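Local coordinates for protein alkaline phosphatase (Antarctic bacterium, PDB 2W5V) that probably hydrolyses phosphate monoesters as an alkaline phosphatase that depends on zinc and magnesium ions, at residues D157-D162 / K181-I186. The protein carries 1 engineered substitution. Numbering follows the deposited sequence.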
loop_
_atom_site.group_PDB
_atom_site.type_symbol
_atom_site.label_atom_id
_atom_site.label_comp_id
_atom_site.label_asym_id
_atom_site.label_seq_id
_atom_site.Cartn_x
_atom_site.Cartn_y
_atom_site.Cartn_z
ATOM N N ASP B 157 -24.535 -15.874 21.276
ATOM C CA ASP B 157 -23.489 -16.757 20.748
ATOM C C ASP B 157 -22.207 -16.688 21.585
ATOM O O ASP B 157 -21.486 -17.682 21.718
ATOM C CB ASP B 157 -23.158 -16.412 19.291
ATOM C CG ASP B 157 -24.247 -16.842 18.316
ATOM O OD1 ASP B 157 -25.122 -17.660 18.690
ATOM O OD2 ASP B 157 -24.221 -16.363 17.160
ATOM N N MET B 158 -21.917 -15.512 22.131
ATOM C CA MET B 158 -20.742 -15.348 22.984
ATOM C C MET B 158 -20.763 -16.366 24.120
ATOM O O MET B 158 -19.738 -16.955 24.464
ATOM C CB MET B 158 -20.671 -13.922 23.548
ATOM C CG MET B 158 -19.563 -13.701 24.586
ATOM S SD MET B 158 -17.919 -13.721 23.846
ATOM C CE MET B 158 -17.846 -12.065 23.164
ATOM N N THR B 159 -21.942 -16.582 24.690
ATOM C CA THR B 159 -22.080 -17.483 25.826
ATOM C C THR B 159 -21.820 -18.941 25.448
ATOM O O THR B 159 -21.637 -19.786 26.323
ATOM C CB THR B 159 -23.479 -17.361 26.487
ATOM O OG1 THR B 159 -24.444 -18.103 25.725
ATOM C CG2 THR B 159 -23.896 -15.894 26.576
ATOM N N GLU B 160 -21.810 -19.232 24.150
ATOM C CA GLU B 160 -21.600 -20.599 23.674
ATOM C C GLU B 160 -20.234 -20.739 22.997
ATOM O O GLU B 160 -19.889 -21.797 22.473
ATOM C CB GLU B 160 -22.693 -20.993 22.679
ATOM C CG GLU B 160 -24.122 -20.755 23.159
ATOM C CD GLU B 160 -25.097 -20.538 22.006
ATOM O OE1 GLU B 160 -24.663 -20.616 20.835
ATOM O OE2 GLU B 160 -26.294 -20.281 22.267
ATOM N N SER B 161 -19.466 -19.658 23.004
ATOM C CA SER B 161 -18.194 -19.639 22.294
ATOM C C SER B 161 -17.065 -20.203 23.148
ATOM O O SER B 161 -17.254 -20.507 24.322
ATOM C CB SER B 161 -17.850 -18.214 21.851
ATOM O OG SER B 161 -17.447 -17.422 22.956
ATOM N N ASP B 162 -15.884 -20.318 22.549
ATOM C CA ASP B 162 -14.719 -20.875 23.226
ATOM C C ASP B 162 -13.819 -19.782 23.814
ATOM O O ASP B 162 -12.817 -20.078 24.464
ATOM C CB ASP B 162 -13.919 -21.743 22.249
ATOM C CG ASP B 162 -14.690 -22.973 21.792
ATOM O OD1 ASP B 162 -15.103 -23.771 22.668
ATOM O OD2 ASP B 162 -14.874 -23.144 20.561
ATOM N N LYS B 181 -34.243 -10.892 27.831
ATOM C CA LYS B 181 -33.405 -11.908 28.469
ATOM C C LYS B 181 -32.150 -11.299 29.096
ATOM O O LYS B 181 -31.573 -10.356 28.548
ATOM C CB LYS B 181 -32.968 -12.958 27.451
ATOM C CG LYS B 181 -34.061 -13.871 26.958
ATOM C CD LYS B 181 -33.483 -14.899 26.001
ATOM C CE LYS B 181 -34.527 -15.922 25.577
ATOM N NZ LYS B 181 -33.931 -16.976 24.710
ATOM N N ASP B 182 -31.722 -11.847 30.234
ATOM C CA ASP B 182 -30.469 -11.424 30.865
ATOM C C ASP B 182 -29.334 -12.342 30.445
ATOM O O ASP B 182 -29.120 -13.391 31.050
ATOM C CB ASP B 182 -30.578 -11.418 32.394
ATOM C CG ASP B 182 -29.247 -11.085 33.073
ATOM O OD1 ASP B 182 -28.262 -10.794 32.357
ATOM O OD2 ASP B 182 -29.186 -11.113 34.323
ATOM N N VAL B 183 -28.601 -11.941 29.414
ATOM C CA VAL B 183 -27.552 -12.787 28.860
ATOM C C VAL B 183 -26.266 -12.687 29.674
ATOM O O VAL B 183 -25.431 -13.592 29.657
ATOM C CB VAL B 183 -27.282 -12.441 27.384
ATOM C CG1 VAL B 183 -26.194 -13.325 26.828
ATOM C CG2 VAL B 183 -28.561 -12.598 26.577
ATOM N N LEU B 184 -26.118 -11.582 30.395
ATOM C CA LEU B 184 -24.994 -11.403 31.293
ATOM C C LEU B 184 -24.939 -12.578 32.265
ATOM O O LEU B 184 -23.879 -13.169 32.486
ATOM C CB LEU B 184 -25.161 -10.101 32.077
ATOM C CG LEU B 184 -23.917 -9.228 32.225
ATOM C CD1 LEU B 184 -23.993 -8.452 33.522
ATOM C CD2 LEU B 184 -22.652 -10.064 32.172
ATOM N N ALA B 185 -26.095 -12.910 32.842
ATOM C CA ALA B 185 -26.203 -14.006 33.800
ATOM C C ALA B 185 -25.820 -15.333 33.152
ATOM O O ALA B 185 -25.200 -16.188 33.781
ATOM C CB ALA B 185 -27.619 -14.080 34.375
ATOM N N ILE B 186 -26.191 -15.495 31.888
ATOM C CA ILE B 186 -25.826 -16.688 31.134
ATOM C C ILE B 186 -24.313 -16.738 30.900
ATOM O O ILE B 186 -23.700 -17.801 30.995
ATOM C CB ILE B 186 -26.587 -16.761 29.790
ATOM C CG1 ILE B 186 -28.098 -16.691 30.034
ATOM C CG2 ILE B 186 -26.222 -18.029 29.036
ATOM C CD1 ILE B 186 -28.935 -16.973 28.807
#
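Next to Thr159, the residue that meets the 181-186 segment, Met158 O is gripped twice by Ser161: OG donates to it over 2.8 Å and the backbone N over 3.1 Å. The hydroxyl comes in tilted 18° from the carbonyl plane, and the backbone bond closes the type I beta turn from Met158 to Ser161. The turn carries the chain onward from helix 151-158, with the CB of Thr159 directed at the 181-186 segment. The contact is small and mostly apolar: methyls of Val183 and Ile186 against the side chain of Thr159. Thr159 CG2 presses against Val183 CG1 at 3.5 Å, tighter than usual for two carbons, the two side chains crossing at about a right angle. Val183 CG1 is held anti to its own backbone N (chi1 180°), the branch that reaches the threonine methyl. One turn further along the helix, Ile186 CG2 rests obliquely against the root of the same threonine, 3.8 Å from Thr159 CB. Although Thr159 OG1 also lies beside this methyl, it is hydrogen-bonded to Met156 O of helix 151-158, which gives this polar atom of a buried residue a partner. At the start of helix 183-188, Asp182 is the N-cap: its OD1 accepts from Ala185 N at 3.1 Å, the N-H pointing nearly straight at the oxygen (162°) but from above the carboxylate plane. Asp157, facing away from this contact, belongs to a magnesium site seen in this protein, though no ion is bound there in this chain. The turn after helix 151-158 thus packs on helix 183-188, Met156 adding helix-to-helix contact with Val183 and Ile186; the two helices lead into strands 165-169 and 192-195, at one end of the large mixed sheet.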